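PDB 6FCG: glycoside hydrolase, GH17 family from Formosa sp. Hel1_33_131, which probably hydrolyses internal beta-1,3-glucosidic linkages of laminarin, the algal storage glucan, as an endo-acting laminarinase. Local coordinates for residues A[122-136]-A[175-188]. Residues are numbered along the deposited sequence; the frame is centred on the assembly and turned at random.
Sequences WIDCKNAWTDQPLNH and AASYFVQPAVILKW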
ATOM      1  N   TRP A 122     -41.137  -7.171  10.733  1.00 16.90           N
ATOM      2  CA  TRP A 122     -39.969  -6.317  10.870  1.00 17.19           C
ATOM      3  C   TRP A 122     -40.200  -5.240  11.935  1.00 17.76           C
ATOM      4  O   TRP A 122     -41.236  -4.572  11.938  1.00 18.39           O
ATOM      5  CB  TRP A 122     -39.601  -5.656   9.556  1.00 17.25           C
ATOM      6  CG  TRP A 122     -38.267  -4.983   9.639  1.00 16.67           C
ATOM      7  CD1 TRP A 122     -38.006  -3.732  10.142  1.00 16.39           C
ATOM      8  CD2 TRP A 122     -37.014  -5.525   9.251  1.00 15.80           C
ATOM      9  NE1 TRP A 122     -36.659  -3.480  10.085  1.00 16.27           N
ATOM     10  CE2 TRP A 122     -36.028  -4.557   9.535  1.00 15.90           C
ATOM     11  CE3 TRP A 122     -36.623  -6.725   8.687  1.00 15.58           C
ATOM     12  CZ2 TRP A 122     -34.675  -4.762   9.266  1.00 15.95           C
ATOM     13  CZ3 TRP A 122     -35.271  -6.934   8.423  1.00 15.89           C
ATOM     14  CH2 TRP A 122     -34.314  -5.957   8.702  1.00 15.80           C
ATOM     15  N   ILE A 123     -39.195  -5.063  12.795  1.00 17.52           N
ATOM     16  CA  ILE A 123     -39.216  -4.094  13.874  1.00 17.11           C
ATOM     17  C   ILE A 123     -38.131  -3.043  13.668  1.00 17.71           C
ATOM     18  O   ILE A 123     -36.956  -3.371  13.452  1.00 18.75           O
ATOM     19  CB  ILE A 123     -38.971  -4.824  15.198  1.00 16.48           C
ATOM     20  CG1 ILE A 123     -40.116  -5.799  15.475  1.00 16.78           C
ATOM     21  CG2 ILE A 123     -38.811  -3.854  16.348  1.00 16.62           C
ATOM     22  CD1 ILE A 123     -41.484  -5.176  15.732  1.00 16.00           C
ATOM     23  N   ASP A 124     -38.532  -1.783  13.780  1.00 18.38           N
ATOM     24  CA  ASP A 124     -37.641  -0.629  13.659  1.00 18.26           C
ATOM     25  C   ASP A 124     -37.626   0.206  14.926  1.00 16.99           C
ATOM     26  O   ASP A 124     -38.609   0.248  15.659  1.00 17.97           O
ATOM     27  CB  ASP A 124     -38.143   0.273  12.546  1.00 18.90           C
ATOM     28  CG  ASP A 124     -37.820  -0.249  11.156  1.00 20.28           C
ATOM     29  OD1 ASP A 124     -36.783  -0.920  10.971  1.00 20.94           O
ATOM     30  OD2 ASP A 124     -38.593   0.081  10.218  1.00 21.38           O
ATOM     31  N   CYS A 125     -36.516   0.890  15.139  1.00 16.63           N
ATOM     32  CA  CYS A 125     -36.402   1.973  16.089  1.00 17.46           C
ATOM     33  C   CYS A 125     -36.941   3.246  15.478  1.00 17.35           C
ATOM     34  O   CYS A 125     -37.184   3.315  14.276  1.00 16.43           O
ATOM     35  CB  CYS A 125     -34.934   2.193  16.459  1.00 18.78           C
ATOM     36  SG  CYS A 125     -33.886   3.058  15.229  1.00 20.42           S
ATOM     37  N   LYS A 126     -37.127   4.260  16.316  1.00 19.43           N
ATOM     38  CA  LYS A 126     -37.663   5.542  15.867  1.00 22.57           C
ATOM     39  C   LYS A 126     -36.798   6.198  14.776  1.00 22.23           C
ATOM     40  O   LYS A 126     -35.587   6.301  14.919  1.00 20.26           O
ATOM     41  CB  LYS A 126     -37.805   6.505  17.030  1.00 26.76           C
ATOM     42  CG  LYS A 126     -38.527   7.802  16.664  1.00 32.26           C
ATOM     43  CD  LYS A 126     -38.609   8.699  17.882  1.00 35.57           C
ATOM     44  CE  LYS A 126     -39.531   9.878  17.639  1.00 39.56           C
ATOM     45  NZ  LYS A 126     -39.047  11.028  18.467  1.00 44.40           N
ATOM     46  N   ASN A 127     -37.468   6.634  13.700  1.00 22.76           N
ATOM     47  CA  ASN A 127     -36.846   7.289  12.539  1.00 22.57           C
ATOM     48  C   ASN A 127     -35.957   6.436  11.663  1.00 20.75           C
ATOM     49  O   ASN A 127     -35.386   6.922  10.701  1.00 20.17           O
ATOM     50  CB  ASN A 127     -36.106   8.601  12.913  1.00 23.81           C
ATOM     51  CG  ASN A 127     -37.015   9.686  13.484  1.00 25.30           C
ATOM     52  OD1 ASN A 127     -36.550  10.562  14.214  1.00 29.82           O
ATOM     53  ND2 ASN A 127     -38.277   9.691  13.096  1.00 26.31           N
ATOM     54  N   ALA A 128     -35.908   5.144  11.902  1.00 20.32           N
ATOM     55  CA  ALA A 128     -35.265   4.245  10.951  1.00 20.16           C
ATOM     56  C   ALA A 128     -35.752   4.471   9.510  1.00 18.90           C
ATOM     57  O   ALA A 128     -36.920   4.710   9.262  1.00 16.60           O
ATOM     58  CB  ALA A 128     -35.530   2.810  11.344  1.00 21.46           C
ATOM     59  N   TRP A 129     -34.806   4.421   8.584  1.00 19.40           N
ATOM     60  CA  TRP A 129     -35.056   4.583   7.151  1.00 20.06           C
ATOM     61  C   TRP A 129     -35.611   5.966   6.767  1.00 21.65           C
ATOM     62  O   TRP A 129     -36.180   6.086   5.694  1.00 22.65           O
ATOM     63  CB  TRP A 129     -35.955   3.465   6.600  1.00 19.01           C
ATOM     64  CG  TRP A 129     -35.675   2.126   7.209  1.00 18.25           C
ATOM     65  CD1 TRP A 129     -36.516   1.401   8.012  1.00 17.80           C
ATOM     66  CD2 TRP A 129     -34.450   1.399   7.150  1.00 17.96           C
ATOM     67  NE1 TRP A 129     -35.891   0.255   8.428  1.00 17.86           N
ATOM     68  CE2 TRP A 129     -34.621   0.225   7.901  1.00 17.69           C
ATOM     69  CE3 TRP A 129     -33.216   1.623   6.523  1.00 18.41           C
ATOM     70  CZ2 TRP A 129     -33.602  -0.728   8.043  1.00 17.00           C
ATOM     71  CZ3 TRP A 129     -32.193   0.661   6.662  1.00 17.59           C
ATOM     72  CH2 TRP A 129     -32.402  -0.491   7.421  1.00 17.15           C
ATOM     73  N   THR A 130     -35.404   6.992   7.602  1.00 22.01           N
ATOM     74  CA  THR A 130     -35.752   8.373   7.266  1.00 23.12           C
ATOM     75  C   THR A 130     -34.496   9.211   7.301  1.00 23.34           C
ATOM     76  O   THR A 130     -33.423   8.702   7.528  1.00 24.78           O
ATOM     77  CB  THR A 130     -36.735   8.969   8.267  1.00 23.54           C
ATOM     78  OG1 THR A 130     -36.036   9.230   9.493  1.00 23.03           O
ATOM     79  CG2 THR A 130     -37.895   8.020   8.540  1.00 23.18           C
ATOM     80  N   ASP A 131     -34.639  10.509   7.087  1.00 26.38           N
ATOM     81  CA  ASP A 131     -33.513  11.465   7.234  1.00 28.82           C
ATOM     82  C   ASP A 131     -33.548  12.225   8.592  1.00 26.06           C
ATOM     83  O   ASP A 131     -32.879  13.227   8.751  1.00 26.84           O
ATOM     84  CB  ASP A 131     -33.460  12.424   6.019  1.00 30.42           C
ATOM     85  CG  ASP A 131     -34.714  13.319   5.888  1.00 34.82           C
ATOM     86  OD1 ASP A 131     -35.606  13.329   6.785  1.00 36.84           O
ATOM     87  OD2 ASP A 131     -34.809  14.032   4.861  1.00 40.79           O
ATOM     88  N   GLN A 132     -34.344  11.733   9.534  1.00 23.46           N
ATOM     89  CA  GLN A 132     -34.438  12.283  10.864  1.00 24.70           C
ATOM     90  C   GLN A 132     -33.492  11.549  11.846  1.00 23.03           C
ATOM     91  O   GLN A 132     -33.126  10.414  11.611  1.00 20.81           O
ATOM     92  CB  GLN A 132     -35.908  12.183  11.376  1.00 27.66           C
ATOM     93  CG  GLN A 132     -36.928  13.162  10.781  1.00 29.34           C
ATOM     94  CD  GLN A 132     -36.408  14.582  10.642  1.00 31.30           C
ATOM     95  OE1 GLN A 132     -36.252  15.292  11.646  1.00 30.23           O
ATOM     96  NE2 GLN A 132     -36.113  15.000   9.404  1.00 29.09           N
ATOM     97  N   PRO A 133     -33.127  12.188  12.967  1.00 22.26           N
ATOM     98  CA  PRO A 133     -32.217  11.533  13.909  1.00 22.83           C
ATOM     99  C   PRO A 133     -32.738  10.207  14.483  1.00 22.89           C
ATOM    100  O   PRO A 133     -33.844  10.176  15.003  1.00 23.83           O
ATOM    101  CB  PRO A 133     -32.065  12.556  15.049  1.00 21.85           C
ATOM    102  CG  PRO A 133     -32.586  13.842  14.519  1.00 21.57           C
ATOM    103  CD  PRO A 133     -33.508  13.541  13.399  1.00 21.85           C
ATOM    104  N   LEU A 134     -31.949   9.141  14.398  1.00 21.96           N
ATOM    105  CA  LEU A 134     -32.340   7.854  14.957  1.00 22.37           C
ATOM    106  C   LEU A 134     -32.343   7.896  16.473  1.00 23.61           C
ATOM    107  O   LEU A 134     -31.534   8.606  17.087  1.00 23.15           O
ATOM    108  CB  LEU A 134     -31.368   6.759  14.535  1.00 23.84           C
ATOM    109  CG  LEU A 134     -31.231   6.453  13.059  1.00 23.72           C
ATOM    110  CD1 LEU A 134     -30.180   5.388  12.837  1.00 24.30           C
ATOM    111  CD2 LEU A 134     -32.525   5.991  12.459  1.00 23.87           C
ATOM    112  N   ASN A 135     -33.290   7.176  17.077  1.00 23.38           N
ATOM    113  CA  ASN A 135     -33.321   6.980  18.523  1.00 23.91           C
ATOM    114  C   ASN A 135     -33.537   5.502  18.800  1.00 23.28           C
ATOM    115  O   ASN A 135     -34.643   4.988  18.642  1.00 20.60           O
ATOM    116  CB  ASN A 135     -34.419   7.821  19.163  1.00 26.11           C
ATOM    117  CG  ASN A 135     -34.394   7.781  20.684  1.00 29.01           C
ATOM    118  OD1 ASN A 135     -33.657   7.021  21.315  1.00 33.96           O
ATOM    119  ND2 ASN A 135     -35.253   8.566  21.276  1.00 30.92           N
ATOM    120  N   HIS A 136     -32.469   4.838  19.231  1.00 23.67           N
ATOM    121  CA  HIS A 136     -32.501   3.408  19.498  1.00 24.64           C
ATOM    122  C   HIS A 136     -33.147   3.054  20.830  1.00 26.12           C
ATOM    123  O   HIS A 136     -33.235   1.874  21.179  1.00 27.75           O
ATOM    124  CB  HIS A 136     -31.094   2.838  19.447  1.00 24.70           C
ATOM    125  CG  HIS A 136     -30.435   2.986  18.112  1.00 23.76           C
ATOM    126  ND1 HIS A 136     -30.820   2.257  17.016  1.00 22.32           N
ATOM    127  CD2 HIS A 136     -29.405   3.766  17.707  1.00 23.04           C
ATOM    128  CE1 HIS A 136     -30.076   2.597  15.984  1.00 22.66           C
ATOM    129  NE2 HIS A 136     -29.203   3.503  16.378  1.00 22.84           N
ATOM    130  N   ALA A 175     -26.452  -3.214  14.269  1.00 18.77           N
ATOM    131  CA  ALA A 175     -27.433  -2.923  13.236  1.00 18.51           C
ATOM    132  C   ALA A 175     -27.853  -1.444  13.345  1.00 18.62           C
ATOM    133  O   ALA A 175     -29.008  -1.109  13.688  1.00 18.10           O
ATOM    134  CB  ALA A 175     -28.636  -3.853  13.355  1.00 18.98           C
ATOM    135  N   ALA A 176     -26.916  -0.584  12.950  1.00 18.73           N
ATOM    136  CA  ALA A 176     -26.983   0.857  13.187  1.00 18.99           C
ATOM    137  C   ALA A 176     -28.188   1.536  12.597  1.00 19.19           C
ATOM    138  O   ALA A 176     -28.650   2.544  13.097  1.00 18.90           O
ATOM    139  CB  ALA A 176     -25.722   1.534  12.670  1.00 18.67           C
ATOM    140  N   SER A 177     -28.694   0.997  11.514  1.00 21.91           N
ATOM    141  CA  SER A 177     -29.823   1.620  10.835  1.00 23.28           C
ATOM    142  C   SER A 177     -31.143   1.538  11.559  1.00 22.28           C
ATOM    143  O   SER A 177     -32.019   2.344  11.246  1.00 24.95           O
ATOM    144  CB  SER A 177     -30.008   1.036   9.429  1.00 24.18           C
ATOM    145  OG  SER A 177     -29.140   1.696   8.544  1.00 25.53           O
ATOM    146  N   TYR A 178     -31.327   0.573  12.455  1.00 20.61           N
ATOM    147  CA  TYR A 178     -32.683   0.329  12.989  1.00 20.49           C
ATOM    148  C   TYR A 178     -32.838  -0.347  14.346  1.00 20.24           C
ATOM    149  O   TYR A 178     -33.975  -0.548  14.783  1.00 20.68           O
ATOM    150  CB  TYR A 178     -33.480  -0.507  11.968  1.00 19.92           C
ATOM    151  CG  TYR A 178     -32.967  -1.941  11.788  1.00 19.09           C
ATOM    152  CD1 TYR A 178     -31.849  -2.230  10.980  1.00 18.28           C
ATOM    153  CD2 TYR A 178     -33.608  -3.005  12.412  1.00 17.90           C
ATOM    154  CE1 TYR A 178     -31.397  -3.540  10.829  1.00 17.43           C
ATOM    155  CE2 TYR A 178     -33.156  -4.307  12.253  1.00 16.82           C
ATOM    156  CZ  TYR A 178     -32.063  -4.575  11.470  1.00 16.20           C
ATOM    157  OH  TYR A 178     -31.661  -5.871  11.341  1.00 14.26           O
ATOM    158  N   PHE A 179     -31.748  -0.671  15.031  1.00 20.90           N
ATOM    159  CA  PHE A 179     -31.873  -1.553  16.178  1.00 22.10           C
ATOM    160  C   PHE A 179     -32.681  -0.942  17.310  1.00 22.04           C
ATOM    161  O   PHE A 179     -32.746   0.269  17.467  1.00 22.99           O
ATOM    162  CB  PHE A 179     -30.518  -2.084  16.657  1.00 24.03           C
ATOM    163  CG  PHE A 179     -29.729  -1.136  17.529  1.00 24.41           C
ATOM    164  CD1 PHE A 179     -29.901  -1.145  18.913  1.00 25.84           C
ATOM    165  CD2 PHE A 179     -28.719  -0.343  16.993  1.00 25.43           C
ATOM    166  CE1 PHE A 179     -29.148  -0.301  19.727  1.00 25.52           C
ATOM    167  CE2 PHE A 179     -27.954   0.483  17.806  1.00 25.18           C
ATOM    168  CZ  PHE A 179     -28.173   0.514  19.172  1.00 23.99           C
ATOM    169  N   VAL A 180     -33.276  -1.814  18.097  1.00 20.43           N
ATOM    170  CA  VAL A 180     -34.090  -1.439  19.234  1.00 20.91           C
ATOM    171  C   VAL A 180     -33.573  -2.154  20.501  1.00 21.02           C
ATOM    172  O   VAL A 180     -32.741  -3.091  20.443  1.00 19.23           O
ATOM    173  CB  VAL A 180     -35.601  -1.759  18.965  1.00 21.91           C
ATOM    174  CG1 VAL A 180     -36.080  -0.913  17.823  1.00 22.15           C
ATOM    175  CG2 VAL A 180     -35.851  -3.262  18.722  1.00 21.54           C
ATOM    176  N   GLN A 181     -34.099  -1.713  21.638  1.00 21.45           N
ATOM    177  CA  GLN A 181     -33.810  -2.356  22.904  1.00 22.66           C
ATOM    178  C   GLN A 181     -34.683  -3.614  23.056  1.00 23.01           C
ATOM    179  O   GLN A 181     -35.743  -3.713  22.446  1.00 22.73           O
ATOM    180  CB  GLN A 181     -34.059  -1.381  24.062  1.00 23.41           C
ATOM    181  CG  GLN A 181     -33.235  -0.119  23.972  1.00 24.36           C
ATOM    182  CD  GLN A 181     -31.770  -0.434  24.002  1.00 26.69           C
ATOM    183  OE1 GLN A 181     -31.163  -0.306  22.993  1.00 26.51           O
ATOM    184  NE2 GLN A 181     -31.207  -0.945  25.135  1.00 30.45           N
ATOM    185  N   PRO A 182     -34.251  -4.573  23.881  1.00 23.29           N
ATOM    186  CA  PRO A 182     -35.053  -5.767  24.060  1.00 23.36           C
ATOM    187  C   PRO A 182     -36.457  -5.509  24.619  1.00 23.05           C
ATOM    188  O   PRO A 182     -37.338  -6.300  24.361  1.00 22.45           O
ATOM    189  CB  PRO A 182     -34.211  -6.630  25.000  1.00 23.96           C
ATOM    190  CG  PRO A 182     -33.194  -5.721  25.597  1.00 25.04           C
ATOM    191  CD  PRO A 182     -32.955  -4.670  24.570  1.00 24.88           C
ATOM    192  N   ALA A 183     -36.658  -4.412  25.351  1.00 23.49           N
ATOM    193  CA  ALA A 183     -37.991  -4.042  25.832  1.00 23.52           C
ATOM    194  C   ALA A 183     -39.012  -3.955  24.706  1.00 23.41           C
ATOM    195  O   ALA A 183     -40.190  -4.329  24.900  1.00 25.84           O
ATOM    196  CB  ALA A 183     -37.961  -2.723  26.603  1.00 22.55           C
ATOM    197  N   VAL A 184     -38.592  -3.448  23.558  1.00 21.46           N
ATOM    198  CA  VAL A 184     -39.520  -3.326  22.420  1.00 23.32           C
ATOM    199  C   VAL A 184     -39.841  -4.722  21.783  1.00 21.87           C
ATOM    200  O   VAL A 184     -40.993  -5.004  21.504  1.00 19.48           O
ATOM    201  CB  VAL A 184     -39.293  -2.094  21.459  1.00 23.79           C
ATOM    202  CG1 VAL A 184     -38.275  -1.081  21.986  1.00 25.26           C
ATOM    203  CG2 VAL A 184     -38.898  -2.606  20.110  1.00 24.04           C
ATOM    204  N   ILE A 185     -38.884  -5.622  21.672  1.00 21.70           N
ATOM    205  CA  ILE A 185     -39.230  -6.977  21.235  1.00 21.51           C
ATOM    206  C   ILE A 185     -40.169  -7.687  22.239  1.00 22.19           C
ATOM    207  O   ILE A 185     -41.153  -8.298  21.825  1.00 20.49           O
ATOM    208  CB  ILE A 185     -37.996  -7.840  20.988  1.00 21.73           C
ATOM    209  CG1 ILE A 185     -37.012  -7.140  20.054  1.00 22.64           C
ATOM    210  CG2 ILE A 185     -38.400  -9.214  20.462  1.00 21.60           C
ATOM    211  CD1 ILE A 185     -37.566  -6.595  18.754  1.00 23.39           C
ATOM    212  N   LEU A 186     -39.861  -7.574  23.536  1.00 22.47           N
ATOM    213  CA  LEU A 186     -40.672  -8.120  24.614  1.00 23.46           C
ATOM    214  C   LEU A 186     -42.111  -7.637  24.555  1.00 23.70           C
ATOM    215  O   LEU A 186     -43.052  -8.416  24.677  1.00 23.80           O
ATOM    216  CB  LEU A 186     -40.071  -7.730  25.961  1.00 26.29           C
ATOM    217  CG  LEU A 186     -40.816  -8.155  27.250  1.00 27.03           C
ATOM    218  CD1 LEU A 186     -40.869  -9.668  27.386  1.00 26.91           C
ATOM    219  CD2 LEU A 186     -40.139  -7.537  28.463  1.00 27.13           C
ATOM    220  N   LYS A 187     -42.276  -6.344  24.357  1.00 24.43           N
ATOM    221  CA  LYS A 187     -43.598  -5.746  24.208  1.00 25.29           C
ATOM    222  C   LYS A 187     -44.451  -6.486  23.172  1.00 26.46           C
ATOM    223  O   LYS A 187     -45.579  -6.876  23.438  1.00 27.85           O
ATOM    224  CB  LYS A 187     -43.453  -4.282  23.826  1.00 24.91           C
ATOM    225  CG  LYS A 187     -44.751  -3.516  23.756  1.00 27.04           C
ATOM    226  CD  LYS A 187     -44.579  -2.230  22.956  1.00 28.89           C
ATOM    227  CE  LYS A 187     -45.923  -1.585  22.708  1.00 30.70           C
ATOM    228  NZ  LYS A 187     -45.754  -0.381  21.845  1.00 31.56           N
ATOM    229  N   TRP A 188     -43.905  -6.662  21.978  1.00 27.45           N
ATOM    230  CA  TRP A 188     -44.657  -7.276  20.887  1.00 26.23           C
ATOM    231  C   TRP A 188     -44.765  -8.785  21.018  1.00 26.78           C
ATOM    232  O   TRP A 188     -45.771  -9.366  20.635  1.00 27.60           O
ATOM    233  CB  TRP A 188     -44.090  -6.852  19.528  1.00 25.12           C
ATOM    234  CG  TRP A 188     -44.280  -5.402  19.283  1.00 24.11           C
ATOM    235  CD1 TRP A 188     -43.310  -4.466  19.177  1.00 24.51           C
ATOM    236  CD2 TRP A 188     -45.520  -4.714  19.193  1.00 23.98           C
ATOM    237  NE1 TRP A 188     -43.867  -3.229  18.988  1.00 24.10           N
ATOM    238  CE2 TRP A 188     -45.227  -3.353  18.995  1.00 22.85           C
ATOM    239  CE3 TRP A 188     -46.864  -5.122  19.258  1.00 24.32           C
ATOM    240  CZ2 TRP A 188     -46.212  -2.397  18.848  1.00 22.50           C
ATOM    241  CZ3 TRP A 188     -47.851  -4.177  19.110  1.00 24.48           C
ATOM    242  CH2 TRP A 188     -47.518  -2.813  18.907  1.00 23.34           C
TER
HETATM  243  O   HOH W   1     -32.004   4.154   9.350  1.00  3.35           O
HETATM  244  O   HOH W   2     -35.825   0.709  21.377  1.00 17.70           O
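Asp-124 OD1, lying against Tyr-178 CB, is gripped by two indole N-H groups. Trp-122 NE1 stands 2.7 Å from Asp-124 OD1 and Trp-129 NE1 comes from the opposite face of the carboxylate, so the two bonds fix how both indoles are turned. With Tyr-178 they make an aromatic cluster. Trp-122 CZ2 sits over one face of the phenol, 3.4 Å from Tyr-178 CE2, with the ring planes oblique to each other; the six-membered ring of Trp-129 lies alongside the phenol, Trp-129 CZ2 3.7 Å from Tyr-178 CD1, the planes nearly parallel but slid so far apart that the rings barely overlap. Tyr-178 OH itself is bonded to Asn-168 O at the end of strand 161-168. Next to this cluster the backbones join: Cys-125 N donates to Tyr-178 O at 2.9 Å.

The next carbonyl, Phe-179 O, accepts a nearly straight bond (164°) from His-136 ND1, 2.8 Å away and in the plane of the imidazole. The same imidazole lies in an offset stack on the Phe-179 ring, centroids 3.7 Å apart and planes at 8°. With CG between the backbone N and the carbonyl carbon (chi1 81°), the Phe-179 ring turns back toward the imidazole that its own carbonyl binds. A water bridges His-136 O to the backbone N of Gln-181, the N-cap residue of helix 182-197, while Ile-123 CG2 reaches Val-180, Val-184 and Ile-185 on the apolar side. His-430 of the second subunit stacks on Trp-129. Together these contacts tie the loops that follow strands 116-121 and 161-168, neighbours in the parallel sheet, as expected for the TIM barrel of family 17 glycoside hydrolases.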